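Local coordinates for adenylate cyclase-like protein (Chlamydia trachomatis, PDB 3GQS) that is of unknown function but carries an FHA domain, a fold that in relatives reads phosphothreonine, within a membrane protein probably belonging to a type III secretion apparatus, at residues 4-10 with 96-102; 40-45 with 92-96; 23-29 with 50-56. All blocks are in the same frame, centred on the assembly; numbering follows the deposited sequence.

Interaction 1: 4-10 with 96-102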
loop_
_atom_site.group_PDB
_atom_site.type_symbol
_atom_site.label_atom_id
_atom_site.label_comp_id
_atom_site.label_asym_id
_atom_site.label_seq_id
_atom_site.Cartn_x
_atom_site.Cartn_y
_atom_site.Cartn_z
ATOM N N ARG A 4 9.256 8.251 -10.641
ATOM C CA ARG A 4 9.530 8.066 -9.198
ATOM C C ARG A 4 8.255 7.983 -8.340
ATOM O O ARG A 4 7.542 8.968 -8.192
ATOM C CB ARG A 4 10.376 9.258 -8.754
ATOM C CG ARG A 4 10.952 9.183 -7.406
ATOM C CD ARG A 4 11.553 10.513 -6.991
ATOM N NE ARG A 4 12.071 10.436 -5.628
ATOM C CZ ARG A 4 13.215 9.853 -5.277
ATOM N NH1 ARG A 4 13.571 9.862 -4.007
ATOM N NH2 ARG A 4 14.030 9.298 -6.194
ATOM N N PHE A 5 7.978 6.811 -7.779
ATOM C CA PHE A 5 6.775 6.611 -6.943
ATOM C C PHE A 5 7.094 6.736 -5.463
ATOM O O PHE A 5 8.118 6.266 -5.013
ATOM C CB PHE A 5 6.153 5.223 -7.116
ATOM C CG PHE A 5 5.566 4.963 -8.482
ATOM C CD1 PHE A 5 4.246 5.326 -8.771
ATOM C CD2 PHE A 5 6.323 4.304 -9.474
ATOM C CE1 PHE A 5 3.685 5.071 -10.053
ATOM C CE2 PHE A 5 5.782 4.039 -10.719
ATOM C CZ PHE A 5 4.455 4.424 -11.018
ATOM N N LEU A 6 6.147 7.290 -4.721
ATOM C CA LEU A 6 6.256 7.375 -3.262
ATOM C C LEU A 6 4.935 6.972 -2.644
ATOM O O LEU A 6 3.886 7.273 -3.171
ATOM C CB LEU A 6 6.690 8.792 -2.797
ATOM C CG LEU A 6 8.139 9.186 -3.120
ATOM C CD1 LEU A 6 8.203 10.186 -4.328
ATOM C CD2 LEU A 6 8.843 9.736 -1.871
ATOM N N LEU A 7 4.988 6.287 -1.520
ATOM C CA LEU A 7 3.793 5.923 -0.841
ATOM C C LEU A 7 3.621 6.988 0.255
ATOM O O LEU A 7 4.508 7.175 1.074
ATOM C CB LEU A 7 3.891 4.499 -0.249
ATOM C CG LEU A 7 2.620 3.999 0.481
ATOM C CD1 LEU A 7 2.466 2.520 0.486
ATOM C CD2 LEU A 7 2.604 4.453 1.885
ATOM N N LYS A 8 2.533 7.724 0.239
ATOM C CA LYS A 8 2.316 8.637 1.395
ATOM C C LYS A 8 1.113 8.197 2.237
ATOM O O LYS A 8 0.040 7.957 1.719
ATOM C CB LYS A 8 2.298 10.125 1.029
ATOM C CG LYS A 8 1.387 10.546 -0.009
ATOM C CD LYS A 8 1.312 12.106 -0.133
ATOM C CE LYS A 8 2.650 12.767 -0.558
ATOM N NZ LYS A 8 2.564 14.258 -0.773
ATOM N N VAL A 9 1.322 8.073 3.519
ATOM C CA VAL A 9 0.218 7.828 4.477
ATOM C C VAL A 9 -0.552 9.137 4.801
ATOM O O VAL A 9 0.054 10.115 5.213
ATOM C CB VAL A 9 0.748 7.280 5.758
ATOM C CG1 VAL A 9 -0.430 7.091 6.835
ATOM C CG2 VAL A 9 1.517 5.986 5.517
ATOM N N LEU A 10 -1.870 9.099 4.606
ATOM C CA LEU A 10 -2.774 10.250 4.705
ATOM C C LEU A 10 -3.403 10.424 6.085
ATOM O O LEU A 10 -3.712 11.558 6.473
ATOM C CB LEU A 10 -3.905 10.152 3.674
ATOM C CG LEU A 10 -3.416 10.039 2.211
ATOM C CD1 LEU A 10 -4.514 9.689 1.187
ATOM C CD2 LEU A 10 -2.639 11.306 1.831
ATOM N N LEU A 96 -5.298 5.294 5.586
ATOM C CA LEU A 96 -5.478 5.747 4.212
ATOM C C LEU A 96 -4.099 6.026 3.648
ATOM O O LEU A 96 -3.245 6.537 4.330
ATOM C CB LEU A 96 -6.356 7.005 4.161
ATOM C CG LEU A 96 -7.847 6.890 4.519
ATOM C CD1 LEU A 96 -8.560 8.324 4.482
ATOM C CD2 LEU A 96 -8.611 5.868 3.659
ATOM N N PHE A 97 -3.871 5.634 2.416
ATOM C CA PHE A 97 -2.641 6.020 1.719
ATOM C C PHE A 97 -2.804 6.122 0.236
ATOM O O PHE A 97 -3.810 5.698 -0.346
ATOM C CB PHE A 97 -1.489 5.103 2.072
ATOM C CG PHE A 97 -1.543 3.744 1.429
ATOM C CD1 PHE A 97 -1.079 3.555 0.119
ATOM C CD2 PHE A 97 -1.989 2.656 2.143
ATOM C CE1 PHE A 97 -1.054 2.298 -0.473
ATOM C CE2 PHE A 97 -1.993 1.392 1.547
ATOM C CZ PHE A 97 -1.508 1.218 0.220
ATOM N N LEU A 98 -1.828 6.740 -0.386
ATOM C CA LEU A 98 -1.806 6.786 -1.852
ATOM C C LEU A 98 -0.411 6.891 -2.401
ATOM O O LEU A 98 0.546 7.155 -1.655
ATOM C CB LEU A 98 -2.694 7.901 -2.422
ATOM C CG LEU A 98 -2.390 9.371 -2.217
ATOM C CD1 LEU A 98 -0.954 9.769 -2.427
ATOM C CD2 LEU A 98 -3.280 10.059 -3.210
ATOM N N LEU A 99 -0.321 6.607 -3.688
ATOM C CA LEU A 99 0.913 6.726 -4.419
ATOM C C LEU A 99 0.864 8.020 -5.151
ATOM O O LEU A 99 -0.130 8.369 -5.772
ATOM C CB LEU A 99 1.151 5.617 -5.479
ATOM C CG LEU A 99 1.502 4.210 -4.988
ATOM C CD1 LEU A 99 2.496 3.580 -5.968
ATOM C CD2 LEU A 99 2.069 4.187 -3.518
ATOM N N VAL A 100 1.990 8.698 -5.067
ATOM C CA VAL A 100 2.296 9.781 -5.952
ATOM C C VAL A 100 3.417 9.361 -6.892
ATOM O O VAL A 100 4.258 8.501 -6.567
ATOM C CB VAL A 100 2.644 11.043 -5.176
ATOM C CG1 VAL A 100 1.365 11.582 -4.559
ATOM C CG2 VAL A 100 3.752 10.753 -4.142
ATOM N N ASP A 101 3.394 9.969 -8.059
ATOM C CA ASP A 101 4.375 9.715 -9.116
ATOM C C ASP A 101 4.932 11.067 -9.575
ATOM O O ASP A 101 4.190 11.991 -9.880
ATOM C CB ASP A 101 3.727 8.976 -10.285
ATOM C CG ASP A 101 4.717 8.578 -11.375
ATOM O OD1 ASP A 101 5.917 8.365 -11.134
ATOM O OD2 ASP A 101 4.273 8.449 -12.516
ATOM N N TYR A 102 6.246 11.176 -9.537
ATOM C CA TYR A 102 6.960 12.322 -10.065
ATOM C C TYR A 102 7.513 11.864 -11.409
ATOM O O TYR A 102 8.472 11.103 -11.463
ATOM C CB TYR A 102 8.076 12.774 -9.114
ATOM C CG TYR A 102 7.559 13.406 -7.825
ATOM C CD1 TYR A 102 7.320 12.637 -6.680
ATOM C CD2 TYR A 102 7.300 14.777 -7.760
ATOM C CE1 TYR A 102 6.837 13.229 -5.503
ATOM C CE2 TYR A 102 6.848 15.375 -6.606
ATOM C CZ TYR A 102 6.601 14.600 -5.488
ATOM O OH TYR A 102 6.127 15.208 -4.359
HETATM O O HOH W 1 4.996 13.856 -2.409
#

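Interaction 2: 40-45 with 92-96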
loop_
_atom_site.group_PDB
_atom_site.type_symbol
_atom_site.label_atom_id
_atom_site.label_comp_id
_atom_site.label_asym_id
_atom_site.label_seq_id
_atom_site.Cartn_x
_atom_site.Cartn_y
_atom_site.Cartn_z
ATOM N N LEU A 40 2.804 0.012 9.828
ATOM C CA LEU A 40 1.759 0.927 10.354
ATOM C C LEU A 40 1.153 0.351 11.645
ATOM O O LEU A 40 0.621 -0.764 11.662
ATOM C CB LEU A 40 0.639 1.120 9.328
ATOM C CG LEU A 40 1.062 1.370 7.867
ATOM C CD1 LEU A 40 -0.071 1.038 6.866
ATOM C CD2 LEU A 40 1.563 2.819 7.751
ATOM N N SER A 41 1.222 1.117 12.715
ATOM C CA SER A 41 0.884 0.599 14.066
ATOM C C SER A 41 -0.625 0.444 14.401
ATOM O O SER A 41 -0.962 0.049 15.482
ATOM C CB SER A 41 1.573 1.450 15.139
ATOM O OG SER A 41 1.228 2.817 14.998
ATOM N N ASP A 42 -1.502 0.692 13.447
ATOM C CA ASP A 42 -2.953 0.631 13.646
ATOM C C ASP A 42 -3.479 -0.803 13.801
ATOM O O ASP A 42 -3.275 -1.664 12.951
ATOM C CB ASP A 42 -3.615 1.364 12.478
ATOM C CG ASP A 42 -5.128 1.271 12.474
ATOM O OD1 ASP A 42 -5.767 1.055 13.542
ATOM O OD2 ASP A 42 -5.674 1.423 11.351
ATOM N N MET A 43 -4.179 -1.019 14.905
ATOM C CA MET A 43 -4.806 -2.301 15.270
ATOM C C MET A 43 -5.623 -2.978 14.157
ATOM O O MET A 43 -5.790 -4.187 14.175
ATOM C CB MET A 43 -5.727 -2.095 16.488
ATOM C CG MET A 43 -5.018 -1.941 17.838
ATOM S SD MET A 43 -4.428 -3.486 18.614
ATOM C CE MET A 43 -2.733 -3.568 17.952
ATOM N N SER A 44 -6.141 -2.198 13.212
ATOM C CA SER A 44 -7.042 -2.703 12.148
ATOM C C SER A 44 -6.272 -3.128 10.877
ATOM O O SER A 44 -6.866 -3.465 9.842
ATOM C CB SER A 44 -8.088 -1.642 11.796
ATOM O OG SER A 44 -7.441 -0.534 11.179
ATOM N N ILE A 45 -4.948 -3.050 10.982
ATOM C CA ILE A 45 -4.020 -3.497 9.931
ATOM C C ILE A 45 -3.414 -4.904 10.290
ATOM O O ILE A 45 -2.780 -5.138 11.332
ATOM C CB ILE A 45 -2.938 -2.410 9.640
ATOM C CG1 ILE A 45 -3.623 -1.099 9.168
ATOM C CG2 ILE A 45 -1.971 -2.827 8.522
ATOM C CD1 ILE A 45 -2.675 0.136 9.053
ATOM N N LEU A 92 -6.623 0.657 4.184
ATOM C CA LEU A 92 -6.268 -0.561 4.940
ATOM C C LEU A 92 -6.703 -0.344 6.376
ATOM O O LEU A 92 -6.062 0.392 7.088
ATOM C CB LEU A 92 -4.759 -0.821 4.925
ATOM C CG LEU A 92 -4.066 -0.928 3.557
ATOM C CD1 LEU A 92 -2.608 -1.386 3.768
ATOM C CD2 LEU A 92 -4.864 -1.841 2.656
ATOM N N GLY A 93 -7.766 -1.003 6.793
ATOM C CA GLY A 93 -8.314 -0.777 8.105
ATOM C C GLY A 93 -8.808 0.661 8.087
ATOM O O GLY A 93 -9.529 1.064 7.186
ATOM N N THR A 94 -8.372 1.430 9.066
ATOM C CA THR A 94 -8.756 2.835 9.183
ATOM C C THR A 94 -7.647 3.729 8.620
ATOM O O THR A 94 -7.750 4.949 8.638
ATOM C CB THR A 94 -9.016 3.202 10.639
ATOM O OG1 THR A 94 -7.800 3.036 11.365
ATOM C CG2 THR A 94 -10.075 2.307 11.241
ATOM N N THR A 95 -6.598 3.105 8.092
ATOM C CA THR A 95 -5.487 3.840 7.535
ATOM C C THR A 95 -5.691 4.110 6.016
ATOM O O THR A 95 -6.209 3.302 5.282
ATOM C CB THR A 95 -4.146 3.132 7.855
ATOM O OG1 THR A 95 -3.926 3.191 9.276
ATOM C CG2 THR A 95 -2.975 3.784 7.130
ATOM N N LEU A 96 -5.298 5.294 5.586
ATOM C CA LEU A 96 -5.478 5.747 4.212
ATOM C C LEU A 96 -4.099 6.026 3.648
ATOM O O LEU A 96 -3.245 6.537 4.330
ATOM C CB LEU A 96 -6.356 7.005 4.161
ATOM C CG LEU A 96 -7.847 6.890 4.519
ATOM C CD1 LEU A 96 -8.560 8.324 4.482
ATOM C CD2 LEU A 96 -8.611 5.868 3.659
#

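Interaction 3: 23-29 with 50-56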
loop_
_atom_site.group_PDB
_atom_site.type_symbol
_atom_site.label_atom_id
_atom_site.label_comp_id
_atom_site.label_asym_id
_atom_site.label_seq_id
_atom_site.Cartn_x
_atom_site.Cartn_y
_atom_site.Cartn_z
ATOM N N SER A 23 11.557 0.966 -8.401
ATOM C CA SER A 23 11.044 0.227 -9.551
ATOM C C SER A 23 11.634 -1.195 -9.525
ATOM O O SER A 23 12.829 -1.411 -9.223
ATOM C CB SER A 23 11.323 0.961 -10.875
ATOM O OG SER A 23 12.601 0.645 -11.331
ATOM N N GLY A 24 10.793 -2.178 -9.825
ATOM C CA GLY A 24 11.221 -3.602 -9.724
ATOM C C GLY A 24 11.211 -4.164 -8.296
ATOM O O GLY A 24 11.717 -5.252 -8.033
ATOM N N LYS A 25 10.636 -3.433 -7.342
ATOM C CA LYS A 25 10.608 -3.961 -5.964
ATOM C C LYS A 25 9.215 -4.161 -5.474
ATOM O O LYS A 25 8.272 -3.583 -5.990
ATOM C CB LYS A 25 11.438 -3.094 -5.018
ATOM C CG LYS A 25 12.899 -2.981 -5.520
ATOM C CD LYS A 25 13.936 -3.139 -4.434
ATOM C CE LYS A 25 15.359 -3.222 -5.020
ATOM N NZ LYS A 25 15.939 -1.829 -5.237
ATOM N N THR A 26 9.119 -4.992 -4.452
ATOM C CA THR A 26 7.872 -5.389 -3.807
ATOM C C THR A 26 7.942 -4.962 -2.343
ATOM O O THR A 26 8.952 -5.167 -1.700
ATOM C CB THR A 26 7.728 -6.909 -3.831
ATOM O OG1 THR A 26 7.790 -7.379 -5.202
ATOM C CG2 THR A 26 6.439 -7.380 -3.147
ATOM N N TYR A 27 6.847 -4.409 -1.815
ATOM C CA TYR A 27 6.830 -3.917 -0.436
ATOM C C TYR A 27 5.581 -4.419 0.286
ATOM O O TYR A 27 4.499 -4.336 -0.192
ATOM C CB TYR A 27 6.825 -2.376 -0.403
ATOM C CG TYR A 27 8.067 -1.722 -0.980
ATOM C CD1 TYR A 27 9.042 -1.184 -0.170
ATOM C CD2 TYR A 27 8.205 -1.577 -2.341
ATOM C CE1 TYR A 27 10.148 -0.566 -0.715
ATOM C CE2 TYR A 27 9.326 -0.987 -2.881
ATOM C CZ TYR A 27 10.293 -0.506 -2.083
ATOM O OH TYR A 27 11.409 0.088 -2.681
ATOM N N ILE A 28 5.761 -4.932 1.456
ATOM C CA ILE A 28 4.649 -5.441 2.233
ATOM C C ILE A 28 4.247 -4.368 3.231
ATOM O O ILE A 28 5.083 -3.838 3.909
ATOM C CB ILE A 28 5.072 -6.687 2.978
ATOM C CG1 ILE A 28 5.455 -7.801 1.942
ATOM C CG2 ILE A 28 3.989 -7.164 3.914
ATOM C CD1 ILE A 28 6.138 -9.054 2.595
ATOM N N VAL A 29 2.971 -4.070 3.286
ATOM C CA VAL A 29 2.454 -3.060 4.227
ATOM C C VAL A 29 1.720 -3.842 5.347
ATOM O O VAL A 29 0.874 -4.627 5.073
ATOM C CB VAL A 29 1.512 -2.037 3.537
ATOM C CG1 VAL A 29 0.931 -0.934 4.595
ATOM C CG2 VAL A 29 2.221 -1.362 2.372
ATOM N N ALA A 50 -1.050 -6.102 2.776
ATOM C CA ALA A 50 -1.101 -5.747 1.366
ATOM C C ALA A 50 0.324 -5.780 0.863
ATOM O O ALA A 50 1.246 -5.518 1.599
ATOM C CB ALA A 50 -1.690 -4.327 1.143
ATOM N N LYS A 51 0.461 -6.063 -0.424
ATOM C CA LYS A 51 1.750 -6.072 -1.065
ATOM C C LYS A 51 1.710 -5.177 -2.263
ATOM O O LYS A 51 0.755 -5.195 -2.989
ATOM C CB LYS A 51 2.122 -7.481 -1.497
ATOM C CG LYS A 51 3.585 -7.578 -1.725
ATOM C CD LYS A 51 4.239 -8.870 -1.154
ATOM C CE LYS A 51 3.824 -10.073 -1.825
ATOM N NZ LYS A 51 4.350 -11.290 -1.050
ATOM N N ILE A 52 2.735 -4.362 -2.428
ATOM C CA ILE A 52 2.786 -3.395 -3.521
ATOM C C ILE A 52 3.984 -3.737 -4.381
ATOM O O ILE A 52 5.100 -3.763 -3.926
ATOM C CB ILE A 52 2.872 -1.911 -2.998
ATOM C CG1 ILE A 52 1.689 -1.625 -2.078
ATOM C CG2 ILE A 52 2.986 -0.868 -4.176
ATOM C CD1 ILE A 52 1.732 -0.195 -1.417
ATOM N N ILE A 53 3.709 -4.053 -5.625
ATOM C CA ILE A 53 4.725 -4.506 -6.558
ATOM C C ILE A 53 4.925 -3.446 -7.598
ATOM O O ILE A 53 4.024 -3.116 -8.355
ATOM C CB ILE A 53 4.299 -5.824 -7.224
ATOM C CG1 ILE A 53 4.300 -6.949 -6.180
ATOM C CG2 ILE A 53 5.239 -6.197 -8.420
ATOM C CD1 ILE A 53 3.148 -7.911 -6.334
ATOM N N ILE A 54 6.112 -2.888 -7.636
ATOM C CA ILE A 54 6.405 -1.877 -8.652
ATOM C C ILE A 54 7.141 -2.593 -9.751
ATOM O O ILE A 54 8.234 -3.104 -9.553
ATOM C CB ILE A 54 7.188 -0.678 -8.122
ATOM C CG1 ILE A 54 6.281 0.126 -7.145
ATOM C CG2 ILE A 54 7.593 0.250 -9.269
ATOM C CD1 ILE A 54 6.590 -0.125 -5.796
ATOM N N GLY A 55 6.487 -2.671 -10.900
ATOM C CA GLY A 55 7.067 -3.299 -12.067
ATOM C C GLY A 55 8.151 -2.395 -12.601
ATOM O O GLY A 55 8.286 -1.250 -12.198
ATOM N N ASN A 56 8.937 -2.911 -13.521
ATOM C CA ASN A 56 10.028 -2.133 -14.048
ATOM C C ASN A 56 9.606 -1.081 -15.066
ATOM O O ASN A 56 10.442 -0.290 -15.497
ATOM C CB ASN A 56 11.114 -3.055 -14.607
ATOM C CG ASN A 56 11.967 -3.627 -13.497
ATOM O OD1 ASN A 56 12.497 -2.859 -12.627
ATOM N ND2 ASN A 56 12.070 -4.968 -13.459
#

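Interaction 1: 4-10 with 96-102
L7 and F97 meet at the apolar centre: L7 CD1 lies over one face of the F97 ring, 4.0 Å from the ring centroid, in a CH-pi contact. F97 CG sits between its backbone N and carbonyl carbon (chi1 75°), and from there the ring reaches the leucine of the adjacent strand. On the same face of the sheet L99 touches both neighbours of the facing strand, with CD2 against L7 CB (3.8 Å) and CD1 against CD1 of the F5 ring (3.7 Å). The face of L6, K8, L98 and V100 is more open. There L98 runs alongside K8, and L98 CD1 presses tightly on K8 CG at 3.5 Å; L6 CD1 meets the edge of the Y102 ring. Between the two faces runs a regular antiparallel ladder with hydrogen-bonded pairs R4–Y102, L6–V100 and K8–L98, prolonged by L10 N donating to L96 O.

Polar groups gather toward the R4–Y102 end and on the outer face. The D101 carboxylate stacks on F5, the two planes 12° apart, with D101 OD1 4.0 Å above the ring plane; the same oxygen is bonded to the hydroxyl of S3. At the outer edge a water joins K8 NZ (3.0 Å), from which it accepts, to Y102 OH (2.6 Å). In the FHA beta sandwich, strand 18-21 flanks 4-9 and strand 90-92 lies beside 95-102 on the side away from 4-9, while the face of F5, F97 and L99 packs on V60 and I62 of strand 60-64 in the other sheet.

Interaction 2: 40-45 with 92-96
D42 OD2 accepts hydrogen bonds from three hydroxyls, two of them from the facing hairpin: T94 OG1 at 2.7 Å and T95 OG1 at 3.2 Å. T94 OG1 comes from above the carboxylate plane, about 40° out of it, whereas T95 OG1 approaches on the anti side and nearer the plane. The third donor, S44 OG, belongs to the same loop as the aspartate and is 2.6 Å from D42 OD2. While its hydroxyl donates to D42 OD2, S44 OG also accepts from the backbone, T94 N lying 3.0 Å away with an N-H...O angle of 146°. S44 OG thus bridges D42 OD2 and the amide of T94, and the gathered donors would probably stabilise the negative charge on D42. With CG anti to the backbone N (chi1 174°), the D42 carboxylate reaches across to the two threonines.

These loops lie at one end of the FHA sandwich. Residues 40-45 lead directly into the S-x-x-H motif ending at H49, and in related FHA domains the loops around that motif take part in phosphopeptide recognition.

Each loop is held in shape by its own turn. D42 to I45 form a type I turn closed by I45 N to D42 O, with a weak extra bond from S44 N to D42 OD1. L92 to T95 form a type II' turn, in which L92 and T95 exchange two backbone bonds and G93 takes the positive phi; S44 OG approaches G93 CA to 3.2 Å. Next to the polar cluster I45 CD1 packs across T95, 3.5 Å from T95 CB, and L40 CD1 meets T95 CG2. Further out, S31 OG is bonded to I45 O, and N69 ND2 to S44 O.

Interaction 3: 23-29 with 50-56
G24 and K25 both face I54, so the antiparallel pairing ends in an arrangement with the geometry of a G1 beta bulge. I54 N donates to K25 O in a nearly straight bond of 2.8 Å (171°), but the return bond to I54 O comes from G24 N rather than K25 N, and it is weak, bent to 122°. G24 accommodates the extra residue with a positive phi of 79°. Beside it the amide oxygen of N56 comes within 3.3 Å of G24 CA, and I54 CG2 lies 3.5 Å from S23 CA.

From T26 on the ladder is regular. Y27 and I52 form a hydrogen-bonded pair with bonds in both directions, and V29 N donates to A50 O; the reciprocal bond from A50 N is long and weak. On the face of T26, I28, K51 and I53, the lysine's aliphatic chain runs alongside I28. T26 and I53 likewise lie side by side, T26 OG1 being 3.6 Å from I53 CG1.

The other face is buried. Y27 CG stands anti to the carbonyl carbon, beside the backbone N, which turns the ring to I54; I54 CD1 approaches it obliquely, 4.1 Å from Y27 CD2, while I52 O lies at the edge of that ring, near its plane. The ring's hydroxyl is bonded to the backbone N of D22. Toward the V29 end, I52 CD1 touches V29 CG2 at 4.0 Å. Within the sheet, strand 26-30 is flanked on its other side by strand 38-39, and strand 50-54 by strand 60-64. Across the sandwich Y27, I52 and I54 pack on L21 of strand 18-21, and V29 and A50 on L92 of strand 90-92.

How the interactions relate
The chain starts in strand 4-9, which pairs with the final strand, 95-102, so interaction 1 closes a loop spanning nearly the whole FHA domain and brings its termini together. Nested inside are both other contacts. Residues 23-29 pair with 50-56 in interaction 3, closing a short loop in the second sheet. The segment 40-45 leaves from within that loop to meet 92-96, so interactions 2 and 3 cross along the chain. Interaction 2 shares L96 with interaction 1. Between the sheets, L7 of interaction 1 packs on I52 of interaction 3, while L92 and L40 of interaction 2 meet F97 and V9 of interaction 1, tying the loop end to the core.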